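Local coordinates for protein gamma-glutamyl-gamma-aminobutyraldehyde dehydrogenase (Burkholderia cenocepacia, PDB 4LIH) that probably oxidises aldehydes to the corresponding carboxylic acids, using NAD(P)+ as electron acceptor, at residues V196-S201 with F225-G230; L115-P120 with N176-M181; F31-S36 with I220-F225. One frame throughout, in Å; residues are numbered along the deposited sequence.

Interaction 1: V196-S201 with F225-G230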
loop_
_atom_site.group_PDB
_atom_site.type_symbol
_atom_site.label_atom_id
_atom_site.label_comp_id
_atom_site.label_asym_id
_atom_site.label_seq_id
_atom_site.Cartn_x
_atom_site.Cartn_y
_atom_site.Cartn_z
ATOM N N VAL A 196 -20.111 -0.124 19.739
ATOM C CA VAL A 196 -20.295 1.325 19.786
ATOM C C VAL A 196 -21.400 1.781 20.755
ATOM O O VAL A 196 -22.518 1.234 20.774
ATOM C CB VAL A 196 -20.564 1.872 18.377
ATOM C CG1 VAL A 196 -20.923 3.374 18.393
ATOM C CG2 VAL A 196 -19.335 1.634 17.520
ATOM N N VAL A 197 -21.055 2.800 21.536
ATOM C CA VAL A 197 -22.016 3.588 22.299
ATOM C C VAL A 197 -22.002 5.009 21.724
ATOM O O VAL A 197 -21.016 5.757 21.831
ATOM C CB VAL A 197 -21.708 3.540 23.784
ATOM C CG1 VAL A 197 -22.817 4.228 24.574
ATOM C CG2 VAL A 197 -21.570 2.070 24.223
ATOM N N LEU A 198 -23.102 5.352 21.069
ATOM C CA LEU A 198 -23.266 6.660 20.466
ATOM C C LEU A 198 -24.124 7.588 21.360
ATOM O O LEU A 198 -25.179 7.194 21.849
ATOM C CB LEU A 198 -23.912 6.517 19.117
ATOM C CG LEU A 198 -24.296 7.751 18.291
ATOM C CD1 LEU A 198 -23.074 8.348 17.696
ATOM C CD2 LEU A 198 -25.250 7.288 17.191
ATOM N N LYS A 199 -23.638 8.804 21.555
ATOM C CA LYS A 199 -24.297 9.826 22.351
ATOM C C LYS A 199 -24.567 10.986 21.405
ATOM O O LYS A 199 -23.680 11.810 21.147
ATOM C CB LYS A 199 -23.428 10.252 23.526
ATOM C CG LYS A 199 -24.213 10.662 24.782
ATOM C CD LYS A 199 -25.112 11.876 24.571
ATOM C CE LYS A 199 -24.317 13.160 24.544
ATOM N NZ LYS A 199 -25.117 14.392 24.313
ATOM N N PRO A 200 -25.781 11.052 20.855
ATOM C CA PRO A 200 -26.169 12.157 19.984
ATOM C C PRO A 200 -26.381 13.456 20.783
ATOM O O PRO A 200 -26.535 13.384 21.991
ATOM C CB PRO A 200 -27.471 11.643 19.367
ATOM C CG PRO A 200 -28.056 10.774 20.440
ATOM C CD PRO A 200 -26.870 10.063 20.993
ATOM N N SER A 201 -26.315 14.609 20.125
ATOM C CA SER A 201 -26.529 15.905 20.810
ATOM C C SER A 201 -27.932 15.925 21.366
ATOM O O SER A 201 -28.825 15.404 20.733
ATOM C CB SER A 201 -26.285 17.084 19.834
ATOM O OG SER A 201 -26.672 18.341 20.414
ATOM N N PHE A 225 -24.334 -1.871 18.892
ATOM C CA PHE A 225 -24.676 -0.491 18.565
ATOM C C PHE A 225 -25.788 -0.003 19.497
ATOM O O PHE A 225 -26.888 -0.522 19.462
ATOM C CB PHE A 225 -25.022 -0.300 17.083
ATOM C CG PHE A 225 -25.209 1.162 16.679
ATOM C CD1 PHE A 225 -24.191 2.107 16.814
ATOM C CD2 PHE A 225 -26.429 1.585 16.185
ATOM C CE1 PHE A 225 -24.407 3.430 16.428
ATOM C CE2 PHE A 225 -26.664 2.886 15.846
ATOM C CZ PHE A 225 -25.641 3.827 15.957
ATOM N N ASN A 226 -25.420 0.914 20.390
ATOM C CA ASN A 226 -26.297 1.498 21.413
ATOM C C ASN A 226 -26.324 3.018 21.242
ATOM O O ASN A 226 -25.299 3.639 20.914
ATOM C CB ASN A 226 -25.747 1.226 22.801
ATOM C CG ASN A 226 -25.305 -0.209 22.995
ATOM O OD1 ASN A 226 -26.118 -1.090 23.278
ATOM N ND2 ASN A 226 -24.017 -0.467 22.754
ATOM N N VAL A 227 -27.492 3.620 21.502
ATOM C CA VAL A 227 -27.671 5.065 21.419
ATOM C C VAL A 227 -28.235 5.543 22.772
ATOM O O VAL A 227 -29.248 4.990 23.285
ATOM C CB VAL A 227 -28.586 5.468 20.224
ATOM C CG1 VAL A 227 -28.943 6.957 20.251
ATOM C CG2 VAL A 227 -27.916 5.099 18.890
ATOM N N VAL A 228 -27.525 6.491 23.375
ATOM C CA VAL A 228 -27.808 7.030 24.699
ATOM C C VAL A 228 -28.061 8.534 24.593
ATOM O O VAL A 228 -27.129 9.341 24.705
ATOM C CB VAL A 228 -26.631 6.752 25.662
ATOM C CG1 VAL A 228 -26.850 7.345 27.040
ATOM C CG2 VAL A 228 -26.413 5.268 25.756
ATOM N N PRO A 229 -29.331 8.909 24.391
ATOM C CA PRO A 229 -29.657 10.340 24.329
ATOM C C PRO A 229 -29.496 11.033 25.694
ATOM O O PRO A 229 -29.527 10.354 26.734
ATOM C CB PRO A 229 -31.118 10.368 23.850
ATOM C CG PRO A 229 -31.566 8.970 23.697
ATOM C CD PRO A 229 -30.499 8.041 24.182
ATOM N N GLY A 230 -29.328 12.368 25.657
ATOM C CA GLY A 230 -29.153 13.191 26.873
ATOM C C GLY A 230 -28.290 14.408 26.598
ATOM O O GLY A 230 -27.965 14.703 25.435
HETATM O O HOH W 1 -29.244 13.292 22.794
#

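Interaction 2: L115-P120 with N176-M181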
loop_
_atom_site.group_PDB
_atom_site.type_symbol
_atom_site.label_atom_id
_atom_site.label_comp_id
_atom_site.label_asym_id
_atom_site.label_seq_id
_atom_site.Cartn_x
_atom_site.Cartn_y
_atom_site.Cartn_z
ATOM N N LEU A 115 -36.990 18.085 10.951
ATOM C CA LEU A 115 -37.731 18.510 12.156
ATOM C C LEU A 115 -36.872 18.803 13.372
ATOM O O LEU A 115 -37.095 19.793 14.062
ATOM C CB LEU A 115 -38.767 17.450 12.558
ATOM C CG LEU A 115 -39.876 17.259 11.538
ATOM C CD1 LEU A 115 -40.676 15.986 11.881
ATOM C CD2 LEU A 115 -40.768 18.482 11.462
ATOM N N ASP A 116 -35.893 17.933 13.608
ATOM C CA ASP A 116 -35.057 17.927 14.808
ATOM C C ASP A 116 -34.057 19.095 14.797
ATOM O O ASP A 116 -33.849 19.768 15.812
ATOM C CB ASP A 116 -34.328 16.557 14.856
ATOM C CG ASP A 116 -33.853 16.153 16.250
ATOM O OD1 ASP A 116 -34.200 16.870 17.219
ATOM O OD2 ASP A 116 -33.140 15.101 16.376
ATOM N N ALA A 117 -33.455 19.347 13.632
ATOM C CA ALA A 117 -32.277 20.229 13.568
ATOM C C ALA A 117 -32.462 21.454 12.674
ATOM O O ALA A 117 -31.559 22.268 12.609
ATOM C CB ALA A 117 -31.078 19.425 13.103
ATOM N N GLY A 118 -33.613 21.554 11.991
ATOM C CA GLY A 118 -33.990 22.742 11.185
ATOM C C GLY A 118 -33.362 22.798 9.809
ATOM O O GLY A 118 -33.396 23.827 9.141
ATOM N N LYS A 119 -32.774 21.683 9.399
ATOM C CA LYS A 119 -32.069 21.546 8.137
ATOM C C LYS A 119 -32.994 21.354 6.932
ATOM O O LYS A 119 -33.852 20.480 6.968
ATOM C CB LYS A 119 -31.144 20.349 8.282
ATOM C CG LYS A 119 -30.034 20.552 9.312
ATOM C CD LYS A 119 -29.418 19.193 9.694
ATOM C CE LYS A 119 -28.771 18.471 8.526
ATOM N NZ LYS A 119 -27.371 18.909 8.268
ATOM N N PRO A 120 -32.817 22.149 5.852
ATOM C CA PRO A 120 -33.750 22.015 4.732
ATOM C C PRO A 120 -34.003 20.538 4.308
ATOM O O PRO A 120 -33.057 19.735 4.228
ATOM C CB PRO A 120 -33.050 22.802 3.617
ATOM C CG PRO A 120 -32.298 23.889 4.341
ATOM C CD PRO A 120 -31.795 23.182 5.597
ATOM N N ASN A 176 -25.211 19.622 14.051
ATOM C CA ASN A 176 -25.290 20.315 12.748
ATOM C C ASN A 176 -25.496 19.332 11.599
ATOM O O ASN A 176 -26.195 19.658 10.604
ATOM C CB ASN A 176 -24.108 21.256 12.506
ATOM C CG ASN A 176 -22.773 20.539 12.498
ATOM O OD1 ASN A 176 -22.588 19.508 13.168
ATOM N ND2 ASN A 176 -21.848 21.031 11.676
ATOM N N PHE A 177 -24.902 18.144 11.732
ATOM C CA PHE A 177 -25.096 17.031 10.800
ATOM C C PHE A 177 -25.315 15.758 11.610
ATOM O O PHE A 177 -24.413 14.894 11.629
ATOM C CB PHE A 177 -23.874 16.826 9.861
ATOM C CG PHE A 177 -23.675 17.939 8.894
ATOM C CD1 PHE A 177 -24.316 17.929 7.678
ATOM C CD2 PHE A 177 -22.901 19.048 9.252
ATOM C CE1 PHE A 177 -24.185 18.990 6.813
ATOM C CE2 PHE A 177 -22.774 20.116 8.366
ATOM C CZ PHE A 177 -23.434 20.094 7.178
ATOM N N PRO A 178 -26.482 15.631 12.282
ATOM C CA PRO A 178 -26.645 14.548 13.250
ATOM C C PRO A 178 -26.441 13.165 12.664
ATOM O O PRO A 178 -25.593 12.441 13.149
ATOM C CB PRO A 178 -28.081 14.725 13.794
ATOM C CG PRO A 178 -28.410 16.158 13.478
ATOM C CD PRO A 178 -27.650 16.536 12.255
ATOM N N ILE A 179 -27.197 12.789 11.652
ATOM C CA ILE A 179 -27.052 11.431 11.134
ATOM C C ILE A 179 -25.719 11.220 10.397
ATOM O O ILE A 179 -25.091 10.150 10.518
ATOM C CB ILE A 179 -28.264 10.948 10.296
ATOM C CG1 ILE A 179 -28.209 9.397 10.208
ATOM C CG2 ILE A 179 -28.322 11.624 8.931
ATOM C CD1 ILE A 179 -29.251 8.842 9.270
ATOM N N LEU A 180 -25.252 12.260 9.720
ATOM C CA LEU A 180 -24.089 12.154 8.861
ATOM C C LEU A 180 -22.800 12.028 9.683
ATOM O O LEU A 180 -21.975 11.133 9.429
ATOM C CB LEU A 180 -24.090 13.317 7.873
ATOM C CG LEU A 180 -22.964 13.447 6.845
ATOM C CD1 LEU A 180 -21.684 13.964 7.486
ATOM C CD2 LEU A 180 -22.764 12.113 6.158
ATOM N N MET A 181 -22.644 12.884 10.692
ATOM C CA MET A 181 -21.482 12.794 11.600
ATOM C C MET A 181 -21.520 11.535 12.413
ATOM O O MET A 181 -20.492 10.897 12.620
ATOM C CB MET A 181 -21.344 14.010 12.533
ATOM C CG MET A 181 -20.886 15.284 11.818
ATOM S SD MET A 181 -19.413 15.245 10.754
ATOM C CE MET A 181 -18.262 14.328 11.848
#

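Interaction 3: F31-S36 with I220-F225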
loop_
_atom_site.group_PDB
_atom_site.type_symbol
_atom_site.label_atom_id
_atom_site.label_comp_id
_atom_site.label_asym_id
_atom_site.label_seq_id
_atom_site.Cartn_x
_atom_site.Cartn_y
_atom_site.Cartn_z
ATOM N N PHE A 31 -31.679 3.352 22.915
ATOM C CA PHE A 31 -31.569 2.031 22.377
ATOM C C PHE A 31 -30.325 1.366 22.934
ATOM O O PHE A 31 -29.188 1.708 22.546
ATOM C CB PHE A 31 -31.486 2.002 20.851
ATOM C CG PHE A 31 -31.795 0.638 20.269
ATOM C CD1 PHE A 31 -30.789 -0.323 20.081
ATOM C CD2 PHE A 31 -33.078 0.319 19.903
ATOM C CE1 PHE A 31 -31.080 -1.555 19.547
ATOM C CE2 PHE A 31 -33.397 -0.935 19.403
ATOM C CZ PHE A 31 -32.382 -1.863 19.205
ATOM N N ILE A 32 -30.545 0.391 23.820
ATOM C CA ILE A 32 -29.465 -0.167 24.590
ATOM C C ILE A 32 -29.634 -1.666 24.590
ATOM O O ILE A 32 -30.695 -2.158 24.998
ATOM C CB ILE A 32 -29.428 0.413 26.040
ATOM C CG1 ILE A 32 -29.135 1.910 26.050
ATOM C CG2 ILE A 32 -28.356 -0.261 26.859
ATOM C CD1 ILE A 32 -29.312 2.615 27.384
ATOM N N ASP A 33 -28.581 -2.372 24.167
ATOM C CA ASP A 33 -28.518 -3.838 24.229
ATOM C C ASP A 33 -29.713 -4.497 23.548
ATOM O O ASP A 33 -30.388 -5.357 24.139
ATOM C CB ASP A 33 -28.385 -4.308 25.696
ATOM C CG ASP A 33 -27.890 -5.734 25.830
ATOM O OD1 ASP A 33 -27.523 -6.349 24.842
ATOM O OD2 ASP A 33 -27.844 -6.244 26.962
ATOM N N GLY A 34 -29.972 -4.087 22.304
ATOM C CA GLY A 34 -31.013 -4.675 21.441
ATOM C C GLY A 34 -32.459 -4.279 21.662
ATOM O O GLY A 34 -33.366 -4.901 21.083
ATOM N N ALA A 35 -32.702 -3.233 22.447
ATOM C CA ALA A 35 -34.060 -2.818 22.775
ATOM C C ALA A 35 -34.186 -1.367 23.155
ATOM O O ALA A 35 -33.277 -0.776 23.764
ATOM C CB ALA A 35 -34.576 -3.687 23.918
ATOM N N SER A 36 -35.325 -0.783 22.824
ATOM C CA SER A 36 -35.650 0.543 23.304
ATOM C C SER A 36 -35.830 0.509 24.830
ATOM O O SER A 36 -36.350 -0.469 25.372
ATOM C CB SER A 36 -36.884 1.117 22.598
ATOM O OG SER A 36 -36.671 1.181 21.208
ATOM N N ILE A 220 -27.354 -6.314 13.425
ATOM C CA ILE A 220 -26.241 -5.901 14.293
ATOM C C ILE A 220 -26.582 -6.435 15.680
ATOM O O ILE A 220 -27.659 -6.120 16.216
ATOM C CB ILE A 220 -26.050 -4.374 14.296
ATOM C CG1 ILE A 220 -25.716 -3.863 12.895
ATOM C CG2 ILE A 220 -24.976 -3.978 15.309
ATOM C CD1 ILE A 220 -24.252 -4.047 12.553
ATOM N N PRO A 221 -25.699 -7.268 16.258
ATOM C CA PRO A 221 -26.129 -7.942 17.505
ATOM C C PRO A 221 -26.404 -6.990 18.688
ATOM O O PRO A 221 -25.904 -5.840 18.732
ATOM C CB PRO A 221 -24.977 -8.915 17.801
ATOM C CG PRO A 221 -24.265 -9.099 16.508
ATOM C CD PRO A 221 -24.422 -7.813 15.731
ATOM N N ALA A 222 -27.203 -7.474 19.627
ATOM C CA ALA A 222 -27.516 -6.727 20.830
ATOM C C ALA A 222 -26.220 -6.273 21.476
ATOM O O ALA A 222 -25.256 -7.061 21.652
ATOM C CB ALA A 222 -28.295 -7.572 21.807
ATOM N N GLY A 223 -26.184 -4.991 21.793
ATOM C CA GLY A 223 -25.046 -4.420 22.474
ATOM C C GLY A 223 -23.939 -3.858 21.601
ATOM O O GLY A 223 -23.091 -3.119 22.094
ATOM N N VAL A 224 -23.950 -4.183 20.316
ATOM C CA VAL A 224 -22.880 -3.767 19.394
ATOM C C VAL A 224 -23.059 -2.307 18.928
ATOM O O VAL A 224 -22.050 -1.586 18.654
ATOM C CB VAL A 224 -22.792 -4.771 18.244
ATOM C CG1 VAL A 224 -21.903 -4.221 17.117
ATOM C CG2 VAL A 224 -22.286 -6.119 18.761
ATOM N N PHE A 225 -24.334 -1.871 18.892
ATOM C CA PHE A 225 -24.676 -0.491 18.565
ATOM C C PHE A 225 -25.788 -0.003 19.497
ATOM O O PHE A 225 -26.888 -0.522 19.462
ATOM C CB PHE A 225 -25.022 -0.300 17.083
ATOM C CG PHE A 225 -25.209 1.162 16.679
ATOM C CD1 PHE A 225 -24.191 2.107 16.814
ATOM C CD2 PHE A 225 -26.429 1.585 16.185
ATOM C CE1 PHE A 225 -24.407 3.430 16.428
ATOM C CE2 PHE A 225 -26.664 2.886 15.846
ATOM C CZ PHE A 225 -25.641 3.827 15.957
HETATM O O HOH W 2 -27.871 -2.956 20.631
#

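Interaction 1: V196-S201 with F225-G230
The carbonyl oxygen of Val196 is gripped twice by Asn226, by backbone N at 2.9 Å and by side-chain ND2 at 3.0 Å. The two donors reach Val196 O from opposite faces of its carbonyl plane, ND2 standing 41° out of it. With CG turned beside its own backbone N (chi1 -46°), the Asn226 amide can fold back over the oxygen; ND2 also bonds Gly223 O, and OD1 accepts from Asp33 N, so the amide is fixed at both ends. Next along the strands, Leu198 N meets Asn226 O at 2.8 Å in an almost straight bond (173° at the hydrogen), and Val228 N returns to Leu198 O. The bridges are parallel. On one face of the sheet, Val196 and Phe225 lie side by side, Val196 CG1 touching Phe225 CD1 at the ring edge (3.8 Å). Leu198 CD2 approaches CZ of the same ring obliquely (3.7 Å) and also packs on Val227 CG2. On the other face, Val197 CG1 meets Val228 CG2. At the end of strand 195-199, the Lys199 chain, bent at chi2 and chi3, brings NZ to Pro200 O at 2.9 Å and Gly230 O at 3.1 Å, with Ala231 O a further acceptor. On the way, Lys199 CG lies 3.2 Å from Val228 O, a buried carbonyl with no polar partner in the model. One water bridges Pro200 O and Gly230 N. Helix 64-80 covers the Val197 face, while helix 178-191 meets Val196 and Leu198. Helix 206-218, which connects the strands, packs on Phe225, Val227 and Pro200. Adjacent parallel strands joined by such a helix form a beta-alpha-beta unit, here part of the Rossmann-like cofactor-binding domain expected of an aldehyde dehydrogenase.

Interaction 2: L115-P120 with N176-M181
Lys119 extends from the loop after helix 106-117 to the main chain just ahead of helix 178-191, where its chain runs along Asn176, Phe177 and Pro178 and its amine bonds Asn176 O. CB points toward that turn, and CG comes within 4.1 Å of Asn176 O. CD lies 3.4 Å from Asn176 O and 4.1 Å from Pro178 CD, the lysine chain and the proline ring sliding past each other in opposite directions. A bend at chi3 (62°) leaves CE 3.5 Å from Asn176 O, and one at chi4 (84°) turns NZ onto it. The resulting hydrogen bond, Lys119 NZ to Asn176 O at 2.7 Å, lies in the carbonyl plane with a C=O to donor angle of 148°. NZ also sits 3.3 Å from Phe177 CD1, approaching that ring obliquely. Asp128 OD2 forms a salt bridge with the amine and Asn304 OD1 hydrogen-bonds it, while Asn304 ND2 donates to Asn176 O, so the buried charge and the carbonyl share one polar cluster. Beside it, Ala117 CB rests on Pro178 CG at 4.2 Å. Phe177 stands at the N-cap position of helix 178-191, its O accepting from Met181 N. Asn176 CB points away from residues 115-120, and ND2 bonds Glu307 O and a sulfonate oxygen of MES, probably from the crystallisation liquor; the side chain lies about 9 Å from that of Glu274, the predicted active-site glutamate. This placement is consistent with the Asn-Phe-Pro turn of aldehyde dehydrogenases, whose asparagine amide lines the oxyanion hole.

Interaction 3: F31-S36 with I220-F225
Phe31 turns the edge of its ring to Phe225, Phe225 O lying near the ring plane, 4.0 Å from Phe31 CD1. One face of the same ring receives Ala35 N, 3.5 Å above it and offset toward the rim. Asp33 starts in the other direction, its CB pointing away from residues 220-225. Setting CG anti to the backbone N (chi1 -162°) brings the carboxylate back alongside Ala222, with OD1 3.4 Å from Ala222 CB; OD1 is also in a salt bridge with Arg76 of helix 64-80. The backbones of Asp33 and Gly223 come close here, Asp33 CA to Gly223 N 3.6 Å. Two tight turns thus face each other. Asp33-Gly34, both with positive phi, form the type I' turn of a two-residue beta hairpin; Ile32 N bonds Ala35 O, and the return bond from Ala35 N to Ile32 O is weak. Ala222-Gly223 form a type II turn leading into strand 225-227, closed by Val224 N to Pro221 O. A water joins them: at 2.9 Å from each, it accepts from Gly34 N and Gly223 N and donates to Phe225 O. The Phe31 side chain also packs on Ala212 and Phe216 of helix 206-218.

How the interactions relate
Interactions 1 and 2 are buried, whereas interaction 3 is only partly so and lies farthest from the chain centre. Interactions 1 and 3 touch and share Phe225: the N-terminal hairpin bonds the outer side of strand 225-227 through Phe31 O and Val227 N, while strand 195-199 holds its inner side. Interaction 2 stands apart but is tied in through helix 178-191, which runs on to strand 195-199. Helix 206-218 packs on residues of all three. Their chemistry follows their place: backbone bonds and aliphatic packing in the sheet, a buried amine gripping a turn whose asparagine side chain is near the predicted active site, and a water between turns towards the periphery.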